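Local structure of protein (GYP1P) (Saccharomyces cerevisiae, 1FKM) at residues 59-71 and 169-181. The protein stimulates GTP hydrolysis by the Ypt/Rab-type GTPases Ypt1 and Ypt7 through its TBC domain, acting as their negative regulator at the Golgi and the vacuole. Numbering follows the deposited sequence.
Sequences GFLQRKRKEYRDS and EQITDLEADTFWC
Ala176 and Tyr68 meet where segments 59-71 and 169-181, on two helices of the all-helical TBC (Rab-GAP) domain, cross at 94° with their axes 8.8 Å apart. Tyr68 is the knob, set among Thr172, Glu175, Ala176 and Phe179. Tyr68 CB lies 3.5 Å from Ala176 CB. With CG anti to the backbone N (chi1 172°), the ring reaches over the other helix, one face on Ala176 CA, while CD1 and CE1 touch Phe179, whose ring is turned obliquely (planes at 45°). At the tip, Tyr68 OH donates to the anti lone pair of Glu175 OE1 (2.8 Å); Arg115 of helix 107-123 pairs with the other carboxylate oxygen.

On one flank Trp180 NE1 donates to Lys64 O (2.9 Å), from the face of the carbonyl opposite Tyr68 N. Lys64, bent at chi2 and chi3, sets NZ over the six-membered ring of Trp180 as a cation-pi contact, with CE beside it as a CH-pi contact. Cutting Trp180 back to an alanine is likely to strip Lys64 O of its side-chain donor and leave the ammonium without the ring face beneath it.

On the other flank, Arg65 forms a side-on salt bridge with Asp177, NE to OD1 and NH2 to OD2; Lys44 and Tyr49 also hold that carboxylate. Arg69 rests its guanidinium on Thr172 CG2 and points NH1 and NH2 at one oxygen, Asp173 OD1, 3.0 Å from Arg69 NH2.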
# COMPACT_ATOMS: atom_id res chain seq x y z
N GLY A 59 15.09 -12.24 17.63
CA GLY A 59 16.41 -11.98 17.08
C GLY A 59 16.34 -11.32 15.72
O GLY A 59 17.14 -10.44 15.41
N PHE A 60 15.37 -11.74 14.91
CA PHE A 60 15.20 -11.18 13.58
C PHE A 60 14.95 -9.68 13.66
O PHE A 60 15.60 -8.90 12.97
CB PHE A 60 14.02 -11.85 12.87
CG PHE A 60 13.69 -11.21 11.54
CD1 PHE A 60 14.40 -11.55 10.40
CD2 PHE A 60 12.69 -10.25 11.45
CE1 PHE A 60 14.13 -10.94 9.18
CE2 PHE A 60 12.41 -9.63 10.24
CZ PHE A 60 13.13 -9.98 9.10
N LEU A 61 14.00 -9.28 14.50
CA LEU A 61 13.65 -7.88 14.66
C LEU A 61 14.80 -7.04 15.21
O LEU A 61 15.05 -5.93 14.74
CB LEU A 61 12.41 -7.74 15.56
CG LEU A 61 11.09 -8.25 14.96
CD1 LEU A 61 9.99 -8.17 15.99
CD2 LEU A 61 10.72 -7.42 13.73
N GLN A 62 15.51 -7.57 16.20
CA GLN A 62 16.64 -6.85 16.78
C GLN A 62 17.66 -6.54 15.69
O GLN A 62 18.14 -5.42 15.58
CB GLN A 62 17.30 -7.67 17.89
CG GLN A 62 16.44 -7.88 19.12
CD GLN A 62 17.13 -8.72 20.17
OE1 GLN A 62 17.67 -9.79 19.88
NE2 GLN A 62 17.11 -8.26 21.42
N ARG A 63 17.97 -7.54 14.88
CA ARG A 63 18.95 -7.37 13.81
C ARG A 63 18.46 -6.42 12.71
O ARG A 63 19.23 -5.60 12.21
CB ARG A 63 19.32 -8.73 13.20
CG ARG A 63 20.06 -9.63 14.20
CD ARG A 63 20.60 -10.91 13.57
NE ARG A 63 19.56 -11.89 13.24
CZ ARG A 63 18.91 -11.94 12.09
NH1 ARG A 63 19.18 -11.07 11.12
NH2 ARG A 63 17.99 -12.88 11.89
N LYS A 64 17.20 -6.54 12.32
CA LYS A 64 16.66 -5.68 11.27
C LYS A 64 16.53 -4.23 11.73
O LYS A 64 16.82 -3.31 10.97
CB LYS A 64 15.29 -6.19 10.80
CG LYS A 64 15.34 -7.58 10.19
CD LYS A 64 16.35 -7.67 9.06
CE LYS A 64 15.97 -6.80 7.87
NZ LYS A 64 16.92 -6.95 6.73
N ARG A 65 16.10 -4.04 12.97
CA ARG A 65 15.94 -2.70 13.52
C ARG A 65 17.29 -2.05 13.75
O ARG A 65 17.45 -0.84 13.57
CB ARG A 65 15.11 -2.76 14.80
CG ARG A 65 13.66 -3.15 14.52
CD ARG A 65 12.86 -3.45 15.78
NE ARG A 65 11.46 -3.70 15.46
CZ ARG A 65 10.56 -4.16 16.34
NH1 ARG A 65 10.93 -4.41 17.59
NH2 ARG A 65 9.30 -4.34 15.97
N LYS A 66 18.28 -2.85 14.12
CA LYS A 66 19.63 -2.34 14.33
C LYS A 66 20.23 -1.97 12.97
O LYS A 66 20.95 -0.98 12.84
CB LYS A 66 20.50 -3.40 15.01
CG LYS A 66 21.93 -2.95 15.27
CD LYS A 66 22.73 -4.06 15.95
CE LYS A 66 24.17 -3.63 16.17
NZ LYS A 66 24.86 -3.34 14.88
N GLU A 67 19.94 -2.78 11.95
CA GLU A 67 20.45 -2.53 10.60
C GLU A 67 19.90 -1.22 10.05
O GLU A 67 20.61 -0.46 9.39
CB GLU A 67 20.07 -3.68 9.66
CG GLU A 67 20.86 -3.70 8.37
CD GLU A 67 20.36 -4.75 7.38
OE1 GLU A 67 19.80 -5.77 7.83
OE2 GLU A 67 20.54 -4.55 6.16
N TYR A 68 18.62 -0.97 10.31
CA TYR A 68 17.99 0.27 9.86
C TYR A 68 18.75 1.45 10.45
O TYR A 68 19.16 2.37 9.74
CB TYR A 68 16.54 0.33 10.33
CG TYR A 68 15.87 1.66 10.08
CD1 TYR A 68 15.50 2.04 8.79
CD2 TYR A 68 15.63 2.55 11.13
CE1 TYR A 68 14.91 3.27 8.55
CE2 TYR A 68 15.03 3.80 10.89
CZ TYR A 68 14.68 4.14 9.60
OH TYR A 68 14.12 5.37 9.33
N ARG A 69 18.95 1.40 11.76
CA ARG A 69 19.66 2.45 12.50
C ARG A 69 21.07 2.68 11.96
O ARG A 69 21.46 3.81 11.68
CB ARG A 69 19.74 2.09 13.98
CG ARG A 69 18.41 2.18 14.75
CD ARG A 69 18.61 1.78 16.20
NE ARG A 69 17.47 2.10 17.05
CZ ARG A 69 16.31 1.45 17.04
NH1 ARG A 69 16.13 0.42 16.23
NH2 ARG A 69 15.33 1.83 17.85
N ASP A 70 21.82 1.59 11.81
CA ASP A 70 23.19 1.68 11.30
C ASP A 70 23.23 2.26 9.89
O ASP A 70 24.08 3.10 9.58
CB ASP A 70 23.87 0.31 11.30
CG ASP A 70 24.00 -0.27 12.69
OD1 ASP A 70 24.06 0.51 13.67
OD2 ASP A 70 24.06 -1.52 12.81
N SER A 71 22.32 1.80 9.04
CA SER A 71 22.27 2.27 7.66
C SER A 71 21.99 3.77 7.61
O SER A 71 22.59 4.50 6.82
CB SER A 71 21.19 1.53 6.88
OG SER A 71 21.49 0.15 6.79
N GLU A 169 12.92 5.47 20.86
CA GLU A 169 13.36 4.14 20.45
C GLU A 169 12.26 3.34 19.75
O GLU A 169 12.53 2.57 18.82
CB GLU A 169 13.88 3.34 21.65
CG GLU A 169 14.11 1.87 21.35
CD GLU A 169 14.82 1.13 22.47
OE1 GLU A 169 14.36 1.22 23.63
OE2 GLU A 169 15.83 0.45 22.19
N GLN A 170 11.03 3.51 20.21
CA GLN A 170 9.89 2.80 19.62
C GLN A 170 9.57 3.37 18.24
O GLN A 170 9.25 2.63 17.31
CB GLN A 170 8.67 2.93 20.53
CG GLN A 170 8.80 2.26 21.88
CD GLN A 170 7.57 2.47 22.74
OE1 GLN A 170 7.21 3.60 23.05
NE2 GLN A 170 6.92 1.37 23.11
N ILE A 171 9.66 4.69 18.11
CA ILE A 171 9.39 5.33 16.83
C ILE A 171 10.42 4.86 15.80
O ILE A 171 10.10 4.65 14.63
CB ILE A 171 9.43 6.88 16.97
CG1 ILE A 171 8.23 7.33 17.82
CG2 ILE A 171 9.40 7.54 15.60
CD1 ILE A 171 8.15 8.83 18.05
N THR A 172 11.66 4.67 16.24
CA THR A 172 12.70 4.20 15.34
C THR A 172 12.44 2.74 14.96
O THR A 172 12.70 2.34 13.82
CB THR A 172 14.11 4.34 15.96
OG1 THR A 172 14.36 5.72 16.26
CG2 THR A 172 15.18 3.86 14.98
N ASP A 173 11.94 1.95 15.91
CA ASP A 173 11.61 0.55 15.62
C ASP A 173 10.49 0.52 14.58
O ASP A 173 10.50 -0.30 13.67
CB ASP A 173 11.10 -0.18 16.87
CG ASP A 173 12.19 -0.42 17.90
OD1 ASP A 173 13.38 -0.41 17.54
OD2 ASP A 173 11.83 -0.62 19.08
N LEU A 174 9.51 1.41 14.75
CA LEU A 174 8.38 1.53 13.83
C LEU A 174 8.89 1.89 12.44
O LEU A 174 8.46 1.33 11.43
CB LEU A 174 7.41 2.60 14.34
CG LEU A 174 6.30 3.05 13.36
CD1 LEU A 174 5.33 1.91 13.13
CD2 LEU A 174 5.58 4.26 13.92
N GLU A 175 9.82 2.85 12.40
CA GLU A 175 10.43 3.30 11.16
C GLU A 175 11.11 2.14 10.44
O GLU A 175 10.97 1.99 9.23
CB GLU A 175 11.46 4.40 11.43
CG GLU A 175 10.88 5.79 11.63
CD GLU A 175 11.93 6.82 12.01
OE1 GLU A 175 13.08 6.73 11.53
OE2 GLU A 175 11.60 7.74 12.79
N ALA A 176 11.85 1.35 11.19
CA ALA A 176 12.57 0.21 10.63
C ALA A 176 11.60 -0.82 10.02
O ALA A 176 11.78 -1.26 8.88
CB ALA A 176 13.42 -0.45 11.71
N ASP A 177 10.57 -1.19 10.78
CA ASP A 177 9.60 -2.16 10.29
C ASP A 177 8.92 -1.63 9.02
O ASP A 177 8.76 -2.36 8.05
CB ASP A 177 8.53 -2.44 11.34
CG ASP A 177 9.08 -3.16 12.57
OD1 ASP A 177 10.27 -3.55 12.56
OD2 ASP A 177 8.31 -3.34 13.54
N THR A 178 8.54 -0.36 9.04
CA THR A 178 7.88 0.27 7.90
C THR A 178 8.81 0.24 6.69
O THR A 178 8.41 -0.13 5.58
CB THR A 178 7.50 1.73 8.24
OG1 THR A 178 6.61 1.73 9.37
CG2 THR A 178 6.79 2.39 7.06
N PHE A 179 10.07 0.62 6.91
CA PHE A 179 11.08 0.64 5.85
C PHE A 179 11.30 -0.73 5.20
O PHE A 179 11.31 -0.85 3.96
CB PHE A 179 12.42 1.13 6.43
CG PHE A 179 13.58 0.89 5.52
CD1 PHE A 179 13.77 1.67 4.39
CD2 PHE A 179 14.48 -0.15 5.78
CE1 PHE A 179 14.83 1.43 3.51
CE2 PHE A 179 15.55 -0.40 4.91
CZ PHE A 179 15.73 0.38 3.78
N TRP A 180 11.51 -1.76 6.01
CA TRP A 180 11.74 -3.09 5.47
C TRP A 180 10.51 -3.65 4.75
O TRP A 180 10.64 -4.41 3.78
CB TRP A 180 12.18 -4.07 6.57
CG TRP A 180 13.54 -3.77 7.13
CD1 TRP A 180 13.83 -3.39 8.40
CD2 TRP A 180 14.79 -3.81 6.42
NE1 TRP A 180 15.18 -3.20 8.54
CE2 TRP A 180 15.80 -3.46 7.34
CE3 TRP A 180 15.15 -4.13 5.11
CZ2 TRP A 180 17.15 -3.40 6.99
CZ3 TRP A 180 16.50 -4.07 4.76
CH2 TRP A 180 17.48 -3.71 5.70
N CYS A 181 9.32 -3.31 5.24
CA CYS A 181 8.11 -3.79 4.59
C CYS A 181 7.85 -3.02 3.30
O CYS A 181 7.40 -3.60 2.31
CB CYS A 181 6.91 -3.69 5.54
SG CYS A 181 7.02 -4.92 6.89